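Local coordinates for protein putative esterase (Bacteroides intestinalis DSM 17393, PDB 5VOL) that acts as a carbohydrate esterase family 1 ferulic acid esterase, probably hydrolysing feruloyl esters of arabinoxylan, and binds calcium, at residues C[159-172]-C[215-229]. Numbering follows the deposited sequence.
Sequences VYAMSALMSIPEQG and WFVDCGDDDFLLDRN. With CA (calcium ion), chain Q.
The Tyr160 and Phe216 rings form an offset stack, planes 18° apart. Tyr160 CE2 lies over one face of Phe216, 3.3 Å from Phe216 CD1. At the edge of the Tyr160 ring, OH donates to Asp218 OD2 at 2.7 Å, from above the carboxylate plane. Pro169 CG lies 3.9 Å from Phe224 CE2, and Gln171 O sits at that ring's edge.

Strands 159-162 and 215-218 are parallel neighbours in the central sheet of an alpha/beta-hydrolase fold. The loops beyond their C-terminal ends probably carry the active site: Asp223, bonded to His252, fits the acid of a Ser-His-Asp triad with Ser139. Asp223 OD1 accepts from Leu225 N in an Asx turn. Asp221 binds calcium through both carboxylate oxygens and Asp222 through OD2; Asp249 and, from a second subunit, Gln244 complete the site.

Arg228 NE (2.8 Å) and NH2 (2.9 Å) both donate to Ile168 O, side-on and in the guanidinium plane. A bend at chi2 (-54°) carries the chain past Ser167 OG. NH1 makes salt bridges to Glu170 and Glu231. A leucine here would probably leave Ile168 O without both donors and Glu170 without its mate. Asn229 ND2 donates to Ala164 O, on a lone pair.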
loop_
_atom_site.group_PDB
_atom_site.type_symbol
_atom_site.label_atom_id
_atom_site.label_comp_id
_atom_site.label_asym_id
_atom_site.label_seq_id
_atom_site.Cartn_x
_atom_site.Cartn_y
_atom_site.Cartn_z
ATOM N N VAL C 159 16.025 -2.327 15.558
ATOM C CA VAL C 159 15.770 -3.745 15.310
ATOM C C VAL C 159 14.469 -3.923 14.521
ATOM O O VAL C 159 13.431 -3.397 14.911
ATOM C CB VAL C 159 15.664 -4.548 16.627
ATOM C CG1 VAL C 159 15.313 -6.019 16.341
ATOM C CG2 VAL C 159 16.970 -4.451 17.433
ATOM N N TYR C 160 14.526 -4.673 13.423
ATOM C CA TYR C 160 13.324 -5.011 12.666
ATOM C C TYR C 160 13.173 -6.533 12.678
ATOM O O TYR C 160 13.917 -7.234 12.013
ATOM C CB TYR C 160 13.404 -4.497 11.225
ATOM C CG TYR C 160 12.087 -4.550 10.478
ATOM C CD1 TYR C 160 11.568 -5.755 10.013
ATOM C CD2 TYR C 160 11.366 -3.385 10.229
ATOM C CE1 TYR C 160 10.344 -5.801 9.323
ATOM C CE2 TYR C 160 10.148 -3.414 9.545
ATOM C CZ TYR C 160 9.645 -4.619 9.097
ATOM O OH TYR C 160 8.447 -4.629 8.420
ATOM N N ALA C 161 12.197 -7.023 13.421
ATOM C CA ALA C 161 12.001 -8.452 13.641
ATOM C C ALA C 161 10.874 -9.011 12.763
ATOM O O ALA C 161 9.722 -8.641 12.968
ATOM C CB ALA C 161 11.684 -8.690 15.109
ATOM N N MET C 162 11.194 -9.893 11.805
ATOM C CA MET C 162 10.182 -10.470 10.902
ATOM C C MET C 162 9.795 -11.880 11.300
ATOM O O MET C 162 10.672 -12.742 11.361
ATOM C CB MET C 162 10.686 -10.534 9.456
ATOM C CG MET C 162 11.349 -9.275 8.923
ATOM S SD MET C 162 12.174 -9.694 7.380
ATOM C CE MET C 162 12.938 -8.121 7.016
ATOM N N SER C 163 8.501 -12.115 11.532
ATOM C CA SER C 163 7.992 -13.449 11.850
ATOM C C SER C 163 8.895 -14.128 12.878
ATOM O O SER C 163 9.295 -15.285 12.696
ATOM C CB SER C 163 7.915 -14.299 10.587
ATOM O OG SER C 163 7.357 -13.577 9.498
ATOM N N ALA C 164 9.243 -13.389 13.929
ATOM C CA ALA C 164 10.430 -13.701 14.727
ATOM C C ALA C 164 10.224 -14.874 15.670
ATOM O O ALA C 164 9.140 -15.069 16.199
ATOM C CB ALA C 164 10.866 -12.477 15.522
ATOM N N LEU C 165 11.283 -15.649 15.876
ATOM C CA LEU C 165 11.271 -16.689 16.903
ATOM C C LEU C 165 11.582 -16.040 18.251
ATOM O O LEU C 165 12.703 -16.130 18.746
ATOM C CB LEU C 165 12.283 -17.780 16.578
ATOM C CG LEU C 165 12.361 -19.011 17.486
ATOM C CD1 LEU C 165 11.094 -19.863 17.343
ATOM C CD2 LEU C 165 13.615 -19.829 17.154
ATOM N N MET C 166 10.595 -15.339 18.809
ATOM C CA MET C 166 10.778 -14.583 20.046
ATOM C C MET C 166 10.959 -15.539 21.222
ATOM O O MET C 166 11.609 -15.219 22.210
ATOM C CB MET C 166 9.580 -13.669 20.294
ATOM C CG MET C 166 9.434 -12.530 19.277
ATOM S SD MET C 166 10.943 -11.548 19.099
ATOM C CE MET C 166 10.279 -10.054 18.304
ATOM N N SER C 167 10.321 -16.696 21.106
ATOM C CA SER C 167 10.476 -17.802 22.048
ATOM C C SER C 167 9.902 -19.029 21.366
ATOM O O SER C 167 9.284 -18.906 20.311
ATOM C CB SER C 167 9.763 -17.529 23.378
ATOM O OG SER C 167 8.361 -17.365 23.202
ATOM N N ILE C 168 10.086 -20.206 21.961
ATOM C CA ILE C 168 9.515 -21.428 21.396
ATOM C C ILE C 168 8.000 -21.386 21.429
ATOM O O ILE C 168 7.417 -21.155 22.484
ATOM C CB ILE C 168 9.984 -22.689 22.157
ATOM C CG1 ILE C 168 11.512 -22.723 22.232
ATOM C CG2 ILE C 168 9.425 -23.940 21.499
ATOM C CD1 ILE C 168 12.187 -22.879 20.886
ATOM N N PRO C 169 7.353 -21.616 20.273
ATOM C CA PRO C 169 5.885 -21.625 20.196
ATOM C C PRO C 169 5.290 -22.782 20.988
ATOM O O PRO C 169 5.942 -23.814 21.113
ATOM C CB PRO C 169 5.608 -21.793 18.697
ATOM C CG PRO C 169 6.829 -22.461 18.158
ATOM C CD PRO C 169 7.983 -21.949 18.984
ATOM N N GLU C 170 4.084 -22.618 21.521
ATOM C CA GLU C 170 3.432 -23.712 22.240
ATOM C C GLU C 170 3.152 -24.894 21.312
ATOM O O GLU C 170 3.079 -26.043 21.756
ATOM C CB GLU C 170 2.139 -23.228 22.895
ATOM C CG GLU C 170 2.330 -21.971 23.734
ATOM C CD GLU C 170 1.271 -21.807 24.810
ATOM O OE1 GLU C 170 0.513 -22.775 25.048
ATOM O OE2 GLU C 170 1.205 -20.710 25.416
ATOM N N GLN C 171 3.001 -24.606 20.021
ATOM C CA GLN C 171 2.822 -25.652 19.018
ATOM C C GLN C 171 3.618 -25.345 17.748
ATOM O O GLN C 171 3.739 -24.189 17.352
ATOM C CB GLN C 171 1.342 -25.826 18.673
ATOM C CG GLN C 171 1.081 -26.937 17.667
ATOM C CD GLN C 171 -0.379 -27.045 17.274
ATOM O OE1 GLN C 171 -1.212 -26.247 17.709
ATOM N NE2 GLN C 171 -0.697 -28.036 16.445
ATOM N N GLY C 172 4.167 -26.383 17.121
ATOM C CA GLY C 172 4.884 -26.221 15.865
ATOM C C GLY C 172 6.394 -26.354 15.959
ATOM O O GLY C 172 7.095 -26.263 14.950
ATOM N N TRP C 215 12.283 -0.191 17.783
ATOM C CA TRP C 215 11.812 -1.560 17.532
ATOM C C TRP C 215 10.647 -1.627 16.546
ATOM O O TRP C 215 9.716 -0.831 16.622
ATOM C CB TRP C 215 11.379 -2.222 18.844
ATOM C CG TRP C 215 12.390 -2.135 19.952
ATOM C CD1 TRP C 215 12.542 -1.111 20.837
ATOM C CD2 TRP C 215 13.366 -3.130 20.316
ATOM N NE1 TRP C 215 13.548 -1.398 21.726
ATOM C CE2 TRP C 215 14.076 -2.628 21.426
ATOM C CE3 TRP C 215 13.705 -4.387 19.809
ATOM C CZ2 TRP C 215 15.119 -3.337 22.041
ATOM C CZ3 TRP C 215 14.743 -5.101 20.426
ATOM C CH2 TRP C 215 15.440 -4.564 21.524
ATOM N N PHE C 216 10.693 -2.595 15.639
ATOM C CA PHE C 216 9.611 -2.819 14.676
ATOM C C PHE C 216 9.353 -4.327 14.611
ATOM O O PHE C 216 10.256 -5.093 14.290
ATOM C CB PHE C 216 9.998 -2.256 13.300
ATOM C CG PHE C 216 8.827 -1.941 12.393
ATOM C CD1 PHE C 216 7.969 -2.943 11.948
ATOM C CD2 PHE C 216 8.609 -0.632 11.958
ATOM C CE1 PHE C 216 6.905 -2.654 11.095
ATOM C CE2 PHE C 216 7.551 -0.330 11.105
ATOM C CZ PHE C 216 6.684 -1.340 10.674
ATOM N N VAL C 217 8.137 -4.746 14.943
ATOM C CA VAL C 217 7.757 -6.157 14.917
ATOM C C VAL C 217 6.690 -6.407 13.849
ATOM O O VAL C 217 5.633 -5.764 13.841
ATOM C CB VAL C 217 7.254 -6.603 16.294
ATOM C CG1 VAL C 217 6.742 -8.043 16.248
ATOM C CG2 VAL C 217 8.389 -6.438 17.324
ATOM N N ASP C 218 6.968 -7.353 12.954
ATOM C CA ASP C 218 6.159 -7.567 11.748
ATOM C C ASP C 218 5.909 -9.063 11.558
ATOM O O ASP C 218 6.857 -9.794 11.289
ATOM C CB ASP C 218 6.905 -6.978 10.543
ATOM C CG ASP C 218 6.129 -7.040 9.251
ATOM O OD1 ASP C 218 4.905 -7.302 9.254
ATOM O OD2 ASP C 218 6.772 -6.788 8.206
ATOM N N CYS C 219 4.654 -9.512 11.698
ATOM C CA CYS C 219 4.330 -10.957 11.678
ATOM C C CYS C 219 2.919 -11.219 11.145
ATOM O O CYS C 219 1.969 -10.534 11.531
ATOM C CB CYS C 219 4.470 -11.553 13.080
ATOM S SG CYS C 219 4.250 -13.373 13.173
ATOM N N GLY C 220 2.788 -12.205 10.258
ATOM C CA GLY C 220 1.556 -12.430 9.519
ATOM C C GLY C 220 0.432 -13.048 10.323
ATOM O O GLY C 220 0.674 -13.771 11.289
ATOM N N ASP C 221 -0.807 -12.811 9.903
ATOM C CA ASP C 221 -1.943 -13.309 10.668
ATOM C C ASP C 221 -2.028 -14.840 10.641
ATOM O O ASP C 221 -2.617 -15.437 11.543
ATOM C CB ASP C 221 -3.268 -12.660 10.195
ATOM C CG ASP C 221 -3.695 -13.063 8.783
ATOM O OD1 ASP C 221 -2.857 -13.471 7.958
ATOM O OD2 ASP C 221 -4.912 -12.925 8.496
ATOM N N ASP C 222 -1.411 -15.478 9.651
ATOM C CA ASP C 222 -1.474 -16.936 9.557
ATOM C C ASP C 222 -0.172 -17.628 9.989
ATOM O O ASP C 222 0.012 -18.816 9.746
ATOM C CB ASP C 222 -1.831 -17.367 8.130
ATOM C CG ASP C 222 -3.114 -16.729 7.631
ATOM O OD1 ASP C 222 -4.137 -16.778 8.355
ATOM O OD2 ASP C 222 -3.086 -16.159 6.518
ATOM N N ASP C 223 0.711 -16.887 10.647
ATOM C CA ASP C 223 1.995 -17.411 11.094
ATOM C C ASP C 223 1.906 -18.170 12.419
ATOM O O ASP C 223 1.272 -17.700 13.359
ATOM C CB ASP C 223 2.998 -16.258 11.240
ATOM C CG ASP C 223 4.423 -16.725 11.201
ATOM O OD1 ASP C 223 4.840 -17.462 12.124
ATOM O OD2 ASP C 223 5.144 -16.342 10.255
ATOM N N PHE C 224 2.566 -19.326 12.503
ATOM C CA PHE C 224 2.565 -20.110 13.743
ATOM C C PHE C 224 3.330 -19.396 14.857
ATOM O O PHE C 224 3.168 -19.730 16.023
ATOM C CB PHE C 224 3.130 -21.521 13.501
ATOM C CG PHE C 224 4.637 -21.587 13.416
ATOM C CD1 PHE C 224 5.324 -20.901 12.434
ATOM C CD2 PHE C 224 5.360 -22.376 14.298
ATOM C CE1 PHE C 224 6.712 -20.972 12.341
ATOM C CE2 PHE C 224 6.749 -22.455 14.210
ATOM C CZ PHE C 224 7.424 -21.744 13.230
ATOM N N LEU C 225 4.125 -18.381 14.511
ATOM C CA LEU C 225 4.822 -17.599 15.526
ATOM C C LEU C 225 4.096 -16.297 15.905
ATOM O O LEU C 225 4.636 -15.493 16.665
ATOM C CB LEU C 225 6.254 -17.281 15.067
ATOM C CG LEU C 225 7.242 -18.445 15.182
ATOM C CD1 LEU C 225 8.575 -18.143 14.504
ATOM C CD2 LEU C 225 7.468 -18.765 16.655
ATOM N N LEU C 226 2.880 -16.099 15.403
ATOM C CA LEU C 226 2.124 -14.883 15.711
ATOM C C LEU C 226 1.911 -14.724 17.219
ATOM O O LEU C 226 2.110 -13.646 17.771
ATOM C CB LEU C 226 0.769 -14.869 14.987
ATOM C CG LEU C 226 -0.127 -13.658 15.322
ATOM C CD1 LEU C 226 0.513 -12.333 14.926
ATOM C CD2 LEU C 226 -1.497 -13.768 14.669
ATOM N N ASP C 227 1.529 -15.803 17.892
ATOM C CA ASP C 227 1.188 -15.700 19.306
ATOM C C ASP C 227 2.370 -15.242 20.168
ATOM O O ASP C 227 2.188 -14.443 21.097
ATOM C CB ASP C 227 0.625 -17.037 19.810
ATOM C CG ASP C 227 -0.832 -17.242 19.409
ATOM O OD1 ASP C 227 -1.403 -16.354 18.729
ATOM O OD2 ASP C 227 -1.413 -18.290 19.766
ATOM N N ARG C 228 3.577 -15.718 19.866
ATOM C CA ARG C 228 4.754 -15.283 20.619
ATOM C C ARG C 228 5.142 -13.835 20.310
ATOM O O ARG C 228 5.681 -13.134 21.167
ATOM C CB ARG C 228 5.954 -16.185 20.337
ATOM C CG ARG C 228 5.804 -17.605 20.851
ATOM C CD ARG C 228 5.463 -17.641 22.323
ATOM N NE ARG C 228 5.642 -18.986 22.883
ATOM C CZ ARG C 228 4.941 -19.471 23.903
ATOM N NH1 ARG C 228 4.004 -18.728 24.486
ATOM N NH2 ARG C 228 5.170 -20.706 24.338
ATOM N N ASN C 229 4.922 -13.405 19.071
ATOM C CA ASN C 229 5.253 -12.023 18.708
ATOM C C ASN C 229 4.278 -11.076 19.387
ATOM O O ASN C 229 4.638 -9.966 19.779
ATOM C CB ASN C 229 5.245 -11.837 17.189
ATOM C CG ASN C 229 6.545 -12.250 16.561
ATOM O OD1 ASN C 229 7.529 -11.510 16.609
ATOM N ND2 ASN C 229 6.584 -13.468 16.016
HETATM CA CA CA Q . -4.682 -14.107 6.374
HETATM O O HOH W 1 8.012 -10.762 14.215
HETATM O O HOH W 2 4.644 -14.046 9.073
HETATM O O HOH W 3 -6.342 -15.580 7.788
HETATM O O HOH W 4 -5.154 -15.583 4.357
#